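Local atomic coordinates of PilX (Neisseria meningitidis, PDB entry 2OPE), a protein that is a minor type IV pilin that probably joins the pilus filament and modulates its virulence properties, notably bacterial aggregation and adhesion. Residues E15-G18 / I19-S23; Y49-N52 / P53-E57; N35-I38 / K39-E43. All blocks are in the same frame, centred on the assembly; numbering follows the deposited sequence.

Interaction 1: E15-G18 / I19-S23; sequences EMVG and INNIS
Two consecutive turns of helix 5-28, the part of the long N-terminal pilin helix that packs against the antiparallel sheet, meet between Glu15-Gly18 and Ile19-Ser23. Four i to i+4 backbone bonds run from one turn to the next: Ile19 N to Glu15 O (2.9 Å), Asn20 N to Met16 O (2.8 Å), Asn21 N to Val17 O and, longer, Ile22 N to Gly18 O (3.2 Å). Val17 and Asn21 lie alongside each other, pointing the same way, with CG1 of Val17 3.6 Å from ND2 of Asn21. Ile19 turns its CG1 branch back beside its own backbone N (chi1 -61°), which sets CG1 3.2 Å from Glu15 O. One turn on, Ser23 OG bonds to Ile19 O at 2.9 Å from above the carbonyl plane, while Ser23 N reaches the same oxygen from the opposite face. The polar ends of Glu15 and Asn20 find partners beyond the helix: Glu15 OE2 accepts a hydrogen bond from Asn52 N, and the buried Asn20 amide bonds to Tyr74 OH and Asn93 O of the sheet. The helix is thus held by its own backbone, a buried serine hydroxyl finds its acceptor within it, and two polar side chains tie it to its surroundings.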
# COMPACT_ATOMS: atom_id res chain seq x y z
N GLU A 15 4.59 -3.58 7.29
CA GLU A 15 3.86 -4.70 6.68
C GLU A 15 3.80 -4.47 5.18
O GLU A 15 3.90 -5.42 4.39
CB GLU A 15 2.44 -4.81 7.24
CG GLU A 15 2.39 -5.27 8.69
CD GLU A 15 2.35 -6.77 8.85
OE1 GLU A 15 2.38 -7.49 7.86
OE2 GLU A 15 2.25 -7.24 9.97
N MET A 16 3.63 -3.22 4.78
CA MET A 16 3.38 -2.93 3.37
C MET A 16 4.66 -3.14 2.62
O MET A 16 4.60 -3.66 1.53
CB MET A 16 2.78 -1.54 3.13
CG MET A 16 1.35 -1.50 3.63
SD MET A 16 0.65 0.12 3.55
CE MET A 16 0.68 0.58 1.76
N VAL A 17 5.79 -2.77 3.23
CA VAL A 17 7.10 -3.08 2.64
C VAL A 17 7.26 -4.57 2.41
O VAL A 17 7.66 -4.99 1.36
CB VAL A 17 8.27 -2.63 3.50
CG1 VAL A 17 9.56 -3.12 2.85
CG2 VAL A 17 8.30 -1.15 3.61
N GLY A 18 6.92 -5.37 3.42
CA GLY A 18 6.88 -6.84 3.31
C GLY A 18 6.03 -7.35 2.16
O GLY A 18 6.46 -8.18 1.40
N ILE A 19 4.80 -6.85 2.05
CA ILE A 19 3.90 -7.13 0.93
C ILE A 19 4.48 -6.70 -0.43
O ILE A 19 4.45 -7.47 -1.40
CB ILE A 19 2.49 -6.49 1.20
CG1 ILE A 19 1.88 -7.10 2.48
CG2 ILE A 19 1.54 -6.64 0.02
CD1 ILE A 19 0.68 -6.32 3.03
N ASN A 20 5.02 -5.49 -0.50
CA ASN A 20 5.72 -5.00 -1.70
C ASN A 20 6.88 -5.94 -2.12
O ASN A 20 7.06 -6.27 -3.31
CB ASN A 20 6.30 -3.59 -1.42
CG ASN A 20 6.21 -2.65 -2.62
OD1 ASN A 20 5.63 -2.98 -3.65
ND2 ASN A 20 6.77 -1.45 -2.48
N ASN A 21 7.68 -6.38 -1.16
CA ASN A 21 8.85 -7.17 -1.51
C ASN A 21 8.47 -8.56 -2.06
O ASN A 21 9.10 -9.06 -2.99
CB ASN A 21 9.82 -7.29 -0.33
CG ASN A 21 10.58 -6.03 -0.10
OD1 ASN A 21 10.70 -5.22 -1.01
ND2 ASN A 21 11.15 -5.86 1.09
N ILE A 22 7.44 -9.16 -1.49
CA ILE A 22 6.96 -10.42 -2.01
C ILE A 22 6.29 -10.25 -3.38
O ILE A 22 6.38 -11.14 -4.21
CB ILE A 22 5.95 -11.02 -1.07
CG1 ILE A 22 6.61 -11.36 0.29
CG2 ILE A 22 5.25 -12.26 -1.70
CD1 ILE A 22 5.62 -12.02 1.22
N SER A 23 5.54 -9.16 -3.57
CA SER A 23 4.96 -8.86 -4.84
C SER A 23 6.02 -8.73 -5.93
O SER A 23 5.88 -9.27 -7.02
CB SER A 23 4.13 -7.56 -4.77
OG SER A 23 3.03 -7.72 -3.86

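Interaction 2: Y49-N52 / P53-E57; sequences YKMN and PKIAE
Met51 and Ile55 cross at about a right angle, the sulfur of the methionine set against the branch methyl of the isoleucine: SD of Met51 lies 3.8 Å from CG2 of Ile55, and the terminal CE is nearly as close to the same methyl. Both residues turn their CB toward the other segment. The Met51 chain runs out straight through CG and SD, and the bend at its last torsion (chi3 -71°) keeps CE beside Ile55 CG2 and brings it up to CA of Ala56. The Ala56 methyl sits beside the base of the methionine, CB of Ala56 to CB of Met51 4.4 Å, a looser touch.

Asn52 works differently. It is the N-cap of the short helix that begins at Pro53, and its side chain stands across the ring of Pro53, again near a right angle. With CG anti to the backbone N (chi1 177°) and beside the carbonyl carbon, OD1 of Asn52 is placed to meet Lys54 N at 2.8 Å in a weak, strongly bent capping bond. The same OD1 lies 3.3 Å from CB of Lys54. The backbone oxygen of Asn52 is gripped by two amides: Ala56 N at 3.0 Å, nearly straight and in the carbonyl plane, and Ile55 N at 2.7 Å, bent and weak. Pro53 has no N-H to give, which suits the first position of a helix.

The contact lies where the chain leaves helix 35-48, crosses a short loop and enters the short helix that begins at Pro53, ahead of edge strand 59-65. Its inner side faces helix 5-28: Tyr49 rests on Glu15 and Ile19, Met51 on Glu15, and Ile55 packs on Gln11.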
# COMPACT_ATOMS: atom_id res chain seq x y z
N TYR A 49 -3.87 -11.01 1.72
CA TYR A 49 -2.69 -11.20 2.55
C TYR A 49 -3.12 -10.92 3.99
O TYR A 49 -3.90 -10.00 4.22
CB TYR A 49 -1.56 -10.24 2.13
CG TYR A 49 -0.38 -10.24 3.09
CD1 TYR A 49 0.52 -11.28 3.11
CD2 TYR A 49 -0.19 -9.19 4.00
CE1 TYR A 49 1.57 -11.31 3.99
CE2 TYR A 49 0.88 -9.20 4.91
CZ TYR A 49 1.76 -10.27 4.87
OH TYR A 49 2.82 -10.31 5.73
N LYS A 50 -2.62 -11.72 4.93
CA LYS A 50 -2.96 -11.62 6.35
C LYS A 50 -1.84 -10.94 7.18
O LYS A 50 -0.85 -11.60 7.59
CB LYS A 50 -3.23 -13.02 6.92
CG LYS A 50 -4.36 -13.80 6.25
CD LYS A 50 -5.61 -12.95 6.20
CE LYS A 50 -6.79 -13.66 5.50
NZ LYS A 50 -7.32 -14.77 6.41
N MET A 51 -2.00 -9.65 7.44
CA MET A 51 -0.99 -8.92 8.23
C MET A 51 -1.03 -9.36 9.69
O MET A 51 -1.96 -10.04 10.12
CB MET A 51 -1.17 -7.40 8.14
CG MET A 51 -0.99 -6.78 6.76
SD MET A 51 -1.24 -4.95 6.80
CE MET A 51 -3.00 -4.86 7.06
N ASN A 52 0.01 -9.01 10.44
CA ASN A 52 -0.05 -9.13 11.88
C ASN A 52 -1.46 -8.76 12.33
O ASN A 52 -1.99 -7.72 11.95
CB ASN A 52 0.98 -8.20 12.53
CG ASN A 52 0.93 -8.23 14.04
OD1 ASN A 52 -0.15 -8.16 14.63
ND2 ASN A 52 2.09 -8.36 14.69
N PRO A 53 -2.10 -9.62 13.12
CA PRO A 53 -3.52 -9.38 13.47
C PRO A 53 -3.80 -8.05 14.19
O PRO A 53 -4.84 -7.43 13.94
CB PRO A 53 -3.93 -10.61 14.31
CG PRO A 53 -2.65 -11.32 14.68
CD PRO A 53 -1.55 -10.86 13.71
N LYS A 54 -2.89 -7.60 15.05
CA LYS A 54 -2.94 -6.21 15.52
C LYS A 54 -3.20 -5.22 14.36
O LYS A 54 -4.06 -4.36 14.45
CB LYS A 54 -1.68 -5.84 16.32
CG LYS A 54 -1.61 -6.51 17.74
CD LYS A 54 -0.28 -6.27 18.52
CE LYS A 54 -0.22 -4.92 19.32
NZ LYS A 54 -0.36 -4.98 20.87
N ILE A 55 -2.49 -5.36 13.25
CA ILE A 55 -2.62 -4.41 12.16
C ILE A 55 -3.87 -4.66 11.28
O ILE A 55 -4.57 -3.72 10.89
CB ILE A 55 -1.29 -4.38 11.30
CG1 ILE A 55 -0.08 -4.20 12.23
CG2 ILE A 55 -1.30 -3.28 10.23
CD1 ILE A 55 -0.26 -3.05 13.24
N ALA A 56 -4.13 -5.92 10.97
CA ALA A 56 -5.26 -6.31 10.11
C ALA A 56 -6.61 -5.89 10.66
O ALA A 56 -7.54 -5.65 9.91
CB ALA A 56 -5.25 -7.84 9.85
N GLU A 57 -6.72 -5.84 11.98
CA GLU A 57 -7.92 -5.37 12.64
C GLU A 57 -8.23 -3.92 12.28
O GLU A 57 -9.40 -3.50 12.29
CB GLU A 57 -7.68 -5.40 14.13
CG GLU A 57 -8.31 -6.52 14.85
CD GLU A 57 -7.99 -6.47 16.33
OE1 GLU A 57 -8.38 -7.41 17.05
OE2 GLU A 57 -7.31 -5.49 16.75

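Interaction 3: N35-I38 / K39-E43; sequences NQTI and KSKLE
Apolar contact between Ile38 and Leu42 joins successive turns: the two side chains lie side by side and point the same way, with CG2 of Ile38 3.7 Å from CD1 of Leu42. Thr37 and Lys41 are paired likewise. The lysine extends straight from CG to NZ along the threonine, its CE 3.7 Å from the Thr37 methyl CG2, and its ammonium goes on to a salt bridge with Asp33.

The backbone bonds are the i to i+4 ladder of Lys39, Ser40, Lys41 and Leu42 N to the oxygens of Asn35, Gln36, Thr37 and Ile38, closest at Leu42 N to Ile38 O, 2.8 Å. Gln36 O carries a second donor. Ser40 OG, set between its own N and carbonyl carbon (chi1 41°), bonds to Gln36 O at 3.0 Å, from the opposite face to the backbone donor of the same serine.

Charge is matched one turn apart, too: Lys39 NZ meets Glu43 OE2 on its syn side at 2.6 Å, bending at the last torsion to reach it.

Ile38 and Leu42 press on Leu28 of helix 5-28, and Leu42, Lys39 and Glu43 lie against Phe65 of strand 59-65, while Gln36 and Lys41 are exposed: the first part of an amphipathic helix, 35-48, which follows helix 5-28 in this pilin.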
# COMPACT_ATOMS: atom_id res chain seq x y z
N ASN A 35 0.34 -9.44 -18.78
CA ASN A 35 0.01 -8.33 -17.89
C ASN A 35 -1.32 -8.47 -17.19
O ASN A 35 -1.50 -7.96 -16.08
CB ASN A 35 -0.00 -7.03 -18.67
CG ASN A 35 1.36 -6.67 -19.21
OD1 ASN A 35 2.41 -7.06 -18.67
ND2 ASN A 35 1.35 -5.90 -20.28
N GLN A 36 -2.26 -9.14 -17.86
CA GLN A 36 -3.54 -9.43 -17.25
C GLN A 36 -3.39 -10.41 -16.08
O GLN A 36 -4.06 -10.28 -15.06
CB GLN A 36 -4.47 -10.02 -18.32
CG GLN A 36 -5.63 -10.77 -17.76
CD GLN A 36 -6.77 -10.84 -18.71
OE1 GLN A 36 -6.58 -11.01 -19.95
NE2 GLN A 36 -8.00 -10.73 -18.17
N THR A 37 -2.51 -11.39 -16.23
CA THR A 37 -2.20 -12.35 -15.18
C THR A 37 -1.43 -11.74 -13.99
O THR A 37 -1.74 -12.01 -12.83
CB THR A 37 -1.42 -13.51 -15.77
OG1 THR A 37 -2.25 -14.15 -16.76
CG2 THR A 37 -1.02 -14.53 -14.71
N ILE A 38 -0.45 -10.89 -14.29
CA ILE A 38 0.30 -10.21 -13.23
C ILE A 38 -0.68 -9.35 -12.42
O ILE A 38 -0.64 -9.34 -11.20
CB ILE A 38 1.40 -9.26 -13.81
CG1 ILE A 38 2.47 -10.02 -14.64
CG2 ILE A 38 2.01 -8.37 -12.70
CD1 ILE A 38 3.17 -11.12 -13.91
N LYS A 39 -1.54 -8.60 -13.12
CA LYS A 39 -2.46 -7.69 -12.48
C LYS A 39 -3.43 -8.41 -11.54
O LYS A 39 -3.58 -8.01 -10.40
CB LYS A 39 -3.24 -6.87 -13.52
CG LYS A 39 -4.34 -5.97 -12.91
CD LYS A 39 -4.86 -4.95 -13.89
CE LYS A 39 -6.04 -4.10 -13.29
NZ LYS A 39 -7.14 -4.96 -12.78
N SER A 40 -4.08 -9.48 -12.00
CA SER A 40 -5.03 -10.14 -11.10
C SER A 40 -4.34 -10.89 -9.98
O SER A 40 -4.84 -10.92 -8.86
CB SER A 40 -6.06 -11.05 -11.82
OG SER A 40 -5.47 -11.78 -12.86
N LYS A 41 -3.19 -11.50 -10.27
CA LYS A 41 -2.35 -12.05 -9.19
C LYS A 41 -1.98 -11.00 -8.13
O LYS A 41 -2.18 -11.23 -6.93
CB LYS A 41 -1.12 -12.75 -9.74
CG LYS A 41 -1.39 -14.16 -10.31
CD LYS A 41 -0.08 -14.76 -10.80
CE LYS A 41 -0.24 -16.16 -11.48
NZ LYS A 41 1.06 -16.58 -12.12
N LEU A 42 -1.53 -9.82 -8.54
CA LEU A 42 -1.24 -8.80 -7.53
C LEU A 42 -2.45 -8.52 -6.65
O LEU A 42 -2.34 -8.46 -5.42
CB LEU A 42 -0.77 -7.49 -8.19
CG LEU A 42 0.66 -7.55 -8.74
CD1 LEU A 42 0.91 -6.44 -9.77
CD2 LEU A 42 1.71 -7.53 -7.62
N GLU A 43 -3.60 -8.34 -7.31
CA GLU A 43 -4.88 -8.03 -6.66
C GLU A 43 -5.34 -9.13 -5.70
O GLU A 43 -5.80 -8.84 -4.60
CB GLU A 43 -5.97 -7.69 -7.73
CG GLU A 43 -5.63 -6.41 -8.55
CD GLU A 43 -6.59 -6.15 -9.71
OE1 GLU A 43 -7.35 -7.05 -10.11
OE2 GLU A 43 -6.60 -5.01 -10.24

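How the interactions relate
All three contacts are local, but they differ in depth. Interaction 1 sits nearest the chain centre, on the helix that leans against the sheet. Interactions 2 and 3 lie farther out, each with two buried and two exposed residues among those that touch, against three buried and one exposed in interaction 1. Interactions 1 and 3 are continuous helix, each with a serine hydroxyl doubling a carbonyl bond, whereas interaction 2 starts a helix and relies on a cap and a methionine contact. Helix 5-28 joins them: it touches 49-52 through the Glu15-Asn52 hydrogen bond and the packing of Ile19 on Tyr49, and 39-43 through Ser23 on Leu42. Interactions 2 and 3 do not touch, their nearest atoms about 7 Å apart.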